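Local coordinates for TetR transcriptional regulator (Chloroflexus aurantiacus, PDB 3QBM), which probably binds DNA as a dimeric transcriptional regulator of the TetR family and carries bound magnesium, at residues Ile84-Leu88 with Tyr185-Ala189; Val13-Ala17 with Ala57-Tyr61; Ile106-Ala110 with Val124-Ile128. All blocks are in the same frame, centred on the assembly; numbering follows the deposited sequence. Where two conformers were deposited one is given.

From the N terminus, contact 2 closes first: Val13-Ala17 on helix 2-23 meets Ala57-Tyr61 on helix 51-74, and the loop between them holds the predicted helix-turn-helix. Contact 1 opens next at Ile84-Leu88 and closes only at Tyr185-Ala189, joining helices 80-92 and 179-196. Within that long loop lies contact 3, where Ile106-Ala110 and Val124-Ile128 join helices 105-113 and 118-144. Contacts 1 and 2 lie on opposite sides of the chain's centre, about 29 Å apart between centres. Contacts 2 and 3 touch, because the ring of Phe59 packs on Ile106, Thr109 and Val124, which couples helix 51-74 to the C-terminal domain.

Contact 1 of 3, residues Ile84-Leu88 with Tyr185-Ala189; sequences IIAFL and YTHLA
Ile85 and Tyr185 meet with their side chains at about a right angle, the methyl CG2 of Ile85 resting 3.3 Å from the phenolic OH of Tyr185 and a little farther from its CZ. With CG of Tyr185 anti to the backbone N (chi1 174°), the ring is carried across to helix 80-92 although the side chain sets out to one side of it. Its CD1 reaches CB of Leu88 at 3.6 Å, an oblique approach, while the carbonyl oxygen Ile85 O lies near the ring plane at the edge. One face of the ring is covered by the methyl of Ala189, one turn on along its own helix, set above the plane toward the rim. Beyond the contact, Arg92 adds a cation-pi interaction with Tyr185.

This is the antiparallel helix packing of the TetR C-terminal domain: the two short segments run at 167° to each other, their axes 9.9 Å apart, and they join helix 80-92 to helix 179-196. The latter also faces the second subunit, where His187 is hydrogen-bonded to His187 of that chain.

Leu88 is the largest contributor to the buried surface. It points toward the opposite helix and crosses Leu188 at about a right angle; its CD1 lies 3.6 Å from CB of Leu188 and equally close to the backbone N of Ala189, whereas its CD2 faces CD1 of Leu188 at 3.9 Å. One branch touches the root of the Leu188 side chain, the other its tip. One turn earlier on helix 80-92, Ile85 sends its other arm, CD1, to CB of Ala189 at 4.2 Å. Small Ala189 therefore receives methyl groups from both Ile85 and Leu88, and Ile161 of helix 154-175 packs on Leu88 as well.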
# COMPACT_ATOMS: atom_id res chain seq x y z
N ILE A 84 -19.34 -6.06 -9.73
CA ILE A 84 -18.25 -5.12 -9.47
C ILE A 84 -18.21 -4.72 -7.98
O ILE A 84 -17.16 -4.66 -7.37
CB ILE A 84 -18.31 -3.88 -10.39
CG1 ILE A 84 -18.00 -4.30 -11.82
CG2 ILE A 84 -17.24 -2.90 -9.97
CD1 ILE A 84 -18.44 -3.27 -12.90
N ILE A 85 -19.37 -4.50 -7.39
CA ILE A 85 -19.44 -4.16 -5.97
C ILE A 85 -18.99 -5.38 -5.09
O ILE A 85 -18.39 -5.21 -4.05
CB ILE A 85 -20.87 -3.64 -5.63
CG1 ILE A 85 -21.11 -2.31 -6.31
CG2 ILE A 85 -21.09 -3.54 -4.11
CD1 ILE A 85 -22.47 -1.69 -6.06
N ALA A 86 -19.20 -6.60 -5.56
CA ALA A 86 -18.76 -7.79 -4.83
C ALA A 86 -17.24 -7.84 -4.82
O ALA A 86 -16.63 -8.36 -3.88
CB ALA A 86 -19.35 -9.06 -5.44
N PHE A 87 -16.61 -7.31 -5.87
CA PHE A 87 -15.13 -7.17 -5.88
C PHE A 87 -14.66 -6.26 -4.72
O PHE A 87 -13.70 -6.60 -4.00
CB PHE A 87 -14.69 -6.63 -7.24
CG PHE A 87 -13.21 -6.56 -7.44
CD1 PHE A 87 -12.49 -5.43 -7.04
CD2 PHE A 87 -12.53 -7.61 -8.04
CE1 PHE A 87 -11.11 -5.34 -7.23
CE2 PHE A 87 -11.12 -7.51 -8.23
CZ PHE A 87 -10.44 -6.39 -7.84
N LEU A 88 -15.35 -5.14 -4.51
CA LEU A 88 -15.11 -4.29 -3.36
C LEU A 88 -15.34 -5.07 -2.06
O LEU A 88 -14.53 -4.97 -1.12
CB LEU A 88 -16.00 -3.04 -3.35
CG LEU A 88 -16.18 -2.22 -4.62
CD1 LEU A 88 -17.17 -1.07 -4.43
CD2 LEU A 88 -14.83 -1.70 -5.11
N TYR A 185 -15.26 1.03 0.84
CA TYR A 185 -16.33 0.26 0.24
C TYR A 185 -17.57 1.13 -0.07
O TYR A 185 -18.06 1.17 -1.19
CB TYR A 185 -16.71 -0.91 1.15
CG TYR A 185 -17.92 -1.65 0.64
CD1 TYR A 185 -17.78 -2.70 -0.23
CD2 TYR A 185 -19.20 -1.27 1.02
CE1 TYR A 185 -18.90 -3.37 -0.73
CE2 TYR A 185 -20.31 -1.90 0.52
CZ TYR A 185 -20.16 -2.96 -0.34
OH TYR A 185 -21.26 -3.61 -0.84
N THR A 186 -18.07 1.82 0.96
CA THR A 186 -19.30 2.63 0.83
C THR A 186 -19.12 3.72 -0.22
O THR A 186 -19.98 3.94 -1.06
CB THR A 186 -19.69 3.19 2.22
OG1 THR A 186 -20.04 2.09 3.05
CG2 THR A 186 -20.84 4.24 2.16
N HIS A 187 -17.99 4.40 -0.17
CA HIS A 187 -17.74 5.43 -1.16
C HIS A 187 -17.81 4.90 -2.58
O HIS A 187 -18.52 5.44 -3.41
CB HIS A 187 -16.35 6.01 -0.98
CG HIS A 187 -16.01 6.98 -2.05
ND1 HIS A 187 -16.62 8.21 -2.13
CD2 HIS A 187 -15.11 6.92 -3.06
CE1 HIS A 187 -16.13 8.85 -3.19
NE2 HIS A 187 -15.19 8.11 -3.74
N LEU A 188 -17.09 3.83 -2.86
CA LEU A 188 -17.08 3.27 -4.21
C LEU A 188 -18.40 2.61 -4.62
O LEU A 188 -18.83 2.74 -5.76
CB LEU A 188 -15.89 2.32 -4.42
CG LEU A 188 -14.52 3.03 -4.51
CD1 LEU A 188 -13.44 1.95 -4.57
CD2 LEU A 188 -14.41 4.07 -5.65
N ALA A 189 -19.05 1.90 -3.72
CA ALA A 189 -20.33 1.30 -4.04
C ALA A 189 -21.34 2.38 -4.40
O ALA A 189 -22.12 2.22 -5.35
CB ALA A 189 -20.84 0.45 -2.86

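Contact 2 of 3, residues Val13-Ala17 with Ala57-Tyr61; sequences VAQAA and AAFDY
Ala14 lies over one face of the Tyr61 ring, its CA 3.8 Å from the ring centroid and only 19° off the ring normal, a CH-pi contact made by the backbone carbon of helix 2-23. The methyl of Ala14 extends the same contact outward, with CB 3.4 Å from CZ of Tyr61. A trans first torsion (chi1 165°) swings the ring out from helix 51-74 along the flank of the other helix, and beyond it the hydroxyl is hydrogen-bonded to Lys65.

The remaining contacts are van der Waals packing, mostly between aliphatic groups. Val13 slides past Tyr61 in the opposite direction, and its CG1 comes within 3.3 Å of CB of Tyr61 and also near the carbonyl oxygen of Ala57; its other methyl, CG2, meets CB of Ala57 at 3.6 Å. Helix 2-23 belongs to what is probably the DNA-binding domain, as in other TetR-family regulators, and packs across the helix that leads from the predicted helix-turn-helix toward the C-terminal domain. Here the segments cross nearly perpendicularly, at -86°, with axes just 8.1 Å apart.

Alanines make that closeness possible. At the crossing, CA of Ala17 is 4.7 Å from CA of Ala58, and the methyl of Ala58 packs against those of both Ala16 and Ala17. CB of Ala17 also reaches CD2 of Tyr61 at 3.5 Å. Replacing Tyr61 by an alanine would probably open a gap beside Ala14 and Ala17 and leave Lys65 without its hydroxyl partner. Phe48 packs on both Val13 and Ala57.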
# COMPACT_ATOMS: atom_id res chain seq x y z
N VAL A 13 5.66 -24.37 0.62
CA VAL A 13 5.29 -23.14 -0.06
C VAL A 13 4.21 -22.41 0.73
O VAL A 13 4.28 -21.19 0.89
CB VAL A 13 4.82 -23.40 -1.52
CG1 VAL A 13 4.07 -22.24 -2.04
CG2 VAL A 13 6.01 -23.71 -2.43
N ALA A 14 3.22 -23.14 1.23
CA ALA A 14 2.11 -22.54 2.01
C ALA A 14 2.64 -21.90 3.30
O ALA A 14 2.28 -20.78 3.66
CB ALA A 14 1.01 -23.56 2.32
N GLN A 15 3.51 -22.59 4.00
CA GLN A 15 4.09 -22.02 5.23
C GLN A 15 5.04 -20.84 4.96
O GLN A 15 5.07 -19.86 5.71
CB GLN A 15 4.84 -23.10 6.01
CG GLN A 15 3.95 -24.28 6.45
CD GLN A 15 2.86 -23.87 7.43
OE1 GLN A 15 3.03 -22.94 8.23
NE2 GLN A 15 1.74 -24.56 7.36
N ALA A 16 5.83 -20.95 3.89
CA ALA A 16 6.75 -19.86 3.52
C ALA A 16 5.92 -18.61 3.23
O ALA A 16 6.24 -17.52 3.71
CB ALA A 16 7.58 -20.22 2.32
N ALA A 17 4.84 -18.79 2.48
CA ALA A 17 3.97 -17.66 2.10
C ALA A 17 3.48 -16.90 3.31
O ALA A 17 3.50 -15.66 3.32
CB ALA A 17 2.77 -18.10 1.22
N ALA A 57 7.76 -19.38 -5.57
CA ALA A 57 6.71 -20.38 -5.46
C ALA A 57 5.70 -19.97 -4.39
O ALA A 57 4.49 -20.12 -4.60
CB ALA A 57 7.31 -21.72 -5.17
N ALA A 58 6.20 -19.42 -3.27
CA ALA A 58 5.37 -18.92 -2.16
C ALA A 58 4.47 -17.78 -2.63
O ALA A 58 3.31 -17.71 -2.20
CB ALA A 58 6.24 -18.45 -0.97
N PHE A 59 4.97 -16.87 -3.48
CA PHE A 59 4.08 -15.85 -4.03
C PHE A 59 3.01 -16.45 -4.96
O PHE A 59 1.82 -16.10 -4.86
CB PHE A 59 4.81 -14.77 -4.81
CG PHE A 59 3.88 -13.69 -5.31
CD1 PHE A 59 3.53 -12.65 -4.48
CD2 PHE A 59 3.29 -13.78 -6.57
CE1 PHE A 59 2.62 -11.69 -4.91
CE2 PHE A 59 2.39 -12.82 -7.01
CZ PHE A 59 2.07 -11.79 -6.20
N ASP A 60 3.43 -17.32 -5.88
CA ASP A 60 2.48 -17.96 -6.81
C ASP A 60 1.34 -18.60 -6.03
O ASP A 60 0.18 -18.58 -6.46
CB ASP A 60 3.19 -18.99 -7.70
CG ASP A 60 4.08 -18.34 -8.71
OD1 ASP A 60 4.01 -17.11 -8.92
OD2 ASP A 60 4.93 -19.06 -9.27
N TYR A 61 1.66 -19.10 -4.85
CA TYR A 61 0.69 -19.73 -3.97
C TYR A 61 -0.25 -18.71 -3.35
O TYR A 61 -1.47 -18.95 -3.24
CB TYR A 61 1.42 -20.47 -2.87
CG TYR A 61 0.55 -20.84 -1.71
CD1 TYR A 61 -0.18 -22.03 -1.72
CD2 TYR A 61 0.47 -20.04 -0.60
CE1 TYR A 61 -0.99 -22.38 -0.66
CE2 TYR A 61 -0.34 -20.37 0.48
CZ TYR A 61 -1.06 -21.55 0.44
OH TYR A 61 -1.86 -21.90 1.50

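Contact 3 of 3, residues Ile106-Ala110 with Val124-Ile128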
# COMPACT_ATOMS: atom_id res chain seq x y z
N ILE A 106 -0.57 -9.23 -2.23
CA ILE A 106 -0.32 -8.44 -3.43
C ILE A 106 0.24 -7.08 -3.01
O ILE A 106 1.32 -6.64 -3.49
CB ILE A 106 -1.60 -8.32 -4.29
CG1 ILE A 106 -2.26 -9.69 -4.52
CG2 ILE A 106 -1.29 -7.68 -5.68
CD1 ILE A 106 -1.36 -10.73 -5.13
N LEU A 107 -0.48 -6.40 -2.10
CA LEU A 107 -0.04 -5.15 -1.49
C LEU A 107 1.31 -5.33 -0.79
O LEU A 107 2.25 -4.55 -1.00
CB LEU A 107 -1.09 -4.63 -0.50
CG LEU A 107 -0.79 -3.44 0.41
CD1 LEU A 107 -0.50 -2.18 -0.42
CD2 LEU A 107 -1.91 -3.18 1.46
N ASN A 108 1.40 -6.32 0.08
CA ASN A 108 2.62 -6.50 0.84
C ASN A 108 3.85 -6.78 -0.06
O ASN A 108 4.94 -6.23 0.17
CB ASN A 108 2.45 -7.62 1.86
CG ASN A 108 1.46 -7.29 2.97
OD1 ASN A 108 1.03 -6.14 3.14
ND2 ASN A 108 1.09 -8.32 3.73
N THR A 109 3.69 -7.62 -1.09
CA THR A 109 4.78 -7.96 -1.99
C THR A 109 5.09 -6.78 -2.90
O THR A 109 6.25 -6.58 -3.24
CB THR A 109 4.50 -9.23 -2.81
OG1 THR A 109 4.21 -10.33 -1.93
CG2 THR A 109 5.67 -9.57 -3.76
N ALA A 110 4.08 -5.95 -3.23
CA ALA A 110 4.32 -4.77 -4.04
C ALA A 110 5.31 -3.85 -3.37
O ALA A 110 6.23 -3.39 -4.02
CB ALA A 110 3.01 -3.98 -4.30
N VAL A 124 3.51 -9.57 -9.24
CA VAL A 124 2.54 -8.67 -8.63
C VAL A 124 1.79 -7.99 -9.76
O VAL A 124 0.55 -7.97 -9.73
CB VAL A 124 3.19 -7.67 -7.63
CG1 VAL A 124 2.17 -6.59 -7.10
CG2 VAL A 124 3.77 -8.41 -6.43
N ARG A 125 2.51 -7.47 -10.76
CA ARG A 125 1.87 -6.79 -11.89
C ARG A 125 0.88 -7.70 -12.61
O ARG A 125 -0.21 -7.26 -12.98
CB ARG A 125 2.90 -6.19 -12.85
CG ARG A 125 2.34 -5.57 -14.11
CD ARG A 125 3.47 -4.85 -14.84
NE ARG A 125 2.99 -3.97 -15.90
CZ ARG A 125 3.73 -3.09 -16.55
NH1 ARG A 125 5.03 -2.95 -16.28
NH2 ARG A 125 3.18 -2.35 -17.49
N ALA A 126 1.25 -8.96 -12.79
CA ALA A 126 0.35 -9.94 -13.42
C ALA A 126 -0.97 -10.10 -12.62
O ALA A 126 -2.05 -10.16 -13.22
CB ALA A 126 1.08 -11.28 -13.57
N VAL A 127 -0.90 -10.11 -11.29
CA VAL A 127 -2.13 -10.17 -10.49
C VAL A 127 -2.98 -8.93 -10.65
O VAL A 127 -4.21 -9.05 -10.88
CB VAL A 127 -1.91 -10.50 -9.00
CG1 VAL A 127 -3.28 -10.35 -8.21
CG2 VAL A 127 -1.30 -11.91 -8.85
N ILE A 128 -2.37 -7.75 -10.57
CA ILE A 128 -3.08 -6.49 -10.78
C ILE A 128 -3.71 -6.49 -12.18
O ILE A 128 -4.84 -6.09 -12.35
CB ILE A 128 -2.16 -5.29 -10.57
CG1 ILE A 128 -1.76 -5.20 -9.07
CG2 ILE A 128 -2.79 -3.99 -11.06
CD1 ILE A 128 -0.53 -4.38 -8.85
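Val124 and Ile106 each bury about 80 Å² in this contact, far more than any other residue, and their side chains slide past each other in opposite directions. Val124 points toward helix 105-113 and divides its two methyls. CG1, anti to the backbone N, reaches among the residues of one turn: it lies 3.7 Å from the carbonyl oxygen of Ile106 and slightly farther from CG2 of Ile106 and CB of Ala110. CG2 turns to Thr109 and meets its methyl CG2 at 3.5 Å, a carbon pair somewhat tighter than usual. The threonine hydroxyl is engaged apart from this contact, with Pro105 O and Tyr25 OH.

Ile106 works through its far end. It leaves the backbone beside helix 118-144 rather than at it, but the folded chain (chi1 -49°, chi2 -56°) brings CD1 to 3.6 Å from CG1 of Val127, the third largest contributor, and also close to its CG2, a methyl pressed against the branched end of the valine. The branch CG2 of Ile106 also has CG1 of Ile128 at 4.2 Å.

The pair joins successive helices of the TetR C-terminal domain, crossing at -143° with axes 10.2 Å apart. Helix 51-74 also reaches the contact, with Ala63 on Val127, and the second subunit covers Ala110 with its Ile174 and Ile128 with its Leu171. Just beyond Ala110, Ile111 and Asp114 contribute to a magnesium site.

Every residue that touches here is buried, and the side chains meet through hydrocarbon groups; the contact therefore rests on hydrophobic burial and the fit of branched side chains, with no polar pairing between the two segments.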